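Local coordinates for DNA-dependent metalloprotease SPRTN (Homo sapiens, PDB 6MDW), which cleaves proteins covalently cross-linked to DNA, acting during DNA synthesis as a DNA-dependent zinc metalloprotease, represented here by its SprT-like protease domain and zinc-binding domain, at residues Asp24-Ala27 against Leu28-Gln31. Numbering follows the deposited sequence. Where two conformers were deposited one is given.
Sequences DLQA and LFVQ
Four i-to-i+4 backbone hydrogen bonds of 2.9 to 3.0 Å, from Leu28 N to Asp24 O through Gln31 N to Ala27 O, build the first turns of helix 25-36. Asp24 is the N-cap; its OD1 accepts from Ala27 N at 3.1 Å, a fairly straight bond (162°) that meets the carboxylate from above its plane. A short acidic side chain suits this place, since it can fold back onto a first-turn N-H. Leu28 lays CG over the carbonyl oxygen of Asp24, 3.5 Å away, because its chi1 of -71° sets CG beside its own backbone N. Val30 does likewise with one branch, CG2 lying 3.4 Å from Gln26 O. Exposed Ala27 favours the helix with its small CB, and Gln31 NE2 is hydrogen-bonded to Gln35 OE1 one turn on. Leu25, Leu28 and Phe29 are apolar where the helix packs inward: Leu25 and Phe29 on strand 45-49, Leu28 and Phe29 on helix 82-100, which carries the catalytic Glu92. The negative cap should also interact favourably with the helix dipole, so polar chemistry secures the helix start while apolar side chains pack it against helix 82-100 and strand 45-49.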
loop_
_atom_site.group_PDB
_atom_site.type_symbol
_atom_site.label_atom_id
_atom_site.label_comp_id
_atom_site.label_asym_id
_atom_site.label_seq_id
_atom_site.Cartn_x
_atom_site.Cartn_y
_atom_site.Cartn_z
ATOM N N ASP A 24 -12.970 10.424 5.527
ATOM C CA ASP A 24 -13.968 9.594 4.909
ATOM C C ASP A 24 -13.259 8.778 3.830
ATOM O O ASP A 24 -13.199 9.183 2.670
ATOM C CB ASP A 24 -15.114 10.443 4.357
ATOM C CG ASP A 24 -16.314 9.630 3.914
ATOM O OD1 ASP A 24 -16.158 8.417 3.673
ATOM O OD2 ASP A 24 -17.404 10.236 3.799
ATOM N N LEU A 25 -12.656 7.665 4.240
ATOM C CA LEU A 25 -11.831 6.851 3.328
ATOM C C LEU A 25 -12.649 6.385 2.119
ATOM O O LEU A 25 -12.146 6.388 0.986
ATOM C CB LEU A 25 -11.288 5.651 4.101
ATOM C CG LEU A 25 -10.563 4.604 3.284
ATOM C CD1 LEU A 25 -9.349 5.196 2.578
ATOM C CD2 LEU A 25 -10.169 3.421 4.176
ATOM N N GLN A 26 -13.910 5.991 2.310
ATOM C CA GLN A 26 -14.753 5.517 1.206
ATOM C C GLN A 26 -14.963 6.658 0.207
ATOM O O GLN A 26 -14.827 6.470 -1.033
ATOM C CB GLN A 26 -16.093 4.979 1.713
ATOM C CG GLN A 26 -15.951 3.683 2.494
ATOM C CD GLN A 26 -15.004 2.740 1.798
ATOM O OE1 GLN A 26 -15.157 2.436 0.617
ATOM N NE2 GLN A 26 -13.992 2.289 2.521
ATOM N N ALA A 27 -15.277 7.849 0.715
ATOM C CA ALA A 27 -15.492 9.011 -0.159
ATOM C C ALA A 27 -14.232 9.316 -0.969
ATOM O O ALA A 27 -14.349 9.629 -2.176
ATOM C CB ALA A 27 -15.930 10.240 0.603
ATOM N N LEU A 28 -13.046 9.248 -0.335
ATOM C CA LEU A 28 -11.797 9.540 -1.031
ATOM C C LEU A 28 -11.595 8.525 -2.151
ATOM O O LEU A 28 -11.187 8.882 -3.267
ATOM C CB LEU A 28 -10.604 9.479 -0.075
ATOM C CG LEU A 28 -10.500 10.601 0.948
ATOM C CD1 LEU A 28 -9.358 10.310 1.910
ATOM C CD2 LEU A 28 -10.270 11.949 0.294
ATOM N N PHE A 29 -11.825 7.252 -1.840
ATOM C CA PHE A 29 -11.680 6.211 -2.826
ATOM C C PHE A 29 -12.594 6.500 -4.022
ATOM O O PHE A 29 -12.141 6.465 -5.168
ATOM C CB PHE A 29 -11.930 4.834 -2.207
ATOM C CG PHE A 29 -12.117 3.741 -3.216
ATOM C CD1 PHE A 29 -11.073 3.306 -4.008
ATOM C CD2 PHE A 29 -13.367 3.182 -3.393
ATOM C CE1 PHE A 29 -11.283 2.343 -4.985
ATOM C CE2 PHE A 29 -13.571 2.211 -4.356
ATOM C CZ PHE A 29 -12.528 1.806 -5.151
ATOM N N VAL A 30 -13.873 6.803 -3.758
ATOM C CA VAL A 30 -14.818 7.014 -4.837
ATOM C C VAL A 30 -14.359 8.206 -5.689
ATOM O O VAL A 30 -14.333 8.159 -6.950
ATOM C CB VAL A 30 -16.231 7.217 -4.266
ATOM C CG1 VAL A 30 -17.179 7.827 -5.290
ATOM C CG2 VAL A 30 -16.783 5.924 -3.703
ATOM N N GLN A 31 -13.939 9.272 -5.031
ATOM C CA GLN A 31 -13.482 10.468 -5.683
ATOM C C GLN A 31 -12.280 10.150 -6.579
ATOM O O GLN A 31 -12.222 10.514 -7.751
ATOM C CB GLN A 31 -13.129 11.555 -4.676
ATOM C CG GLN A 31 -12.603 12.837 -5.299
ATOM C CD GLN A 31 -11.953 13.786 -4.320
ATOM O OE1 GLN A 31 -12.148 13.701 -3.106
ATOM N NE2 GLN A 31 -11.152 14.697 -4.833
#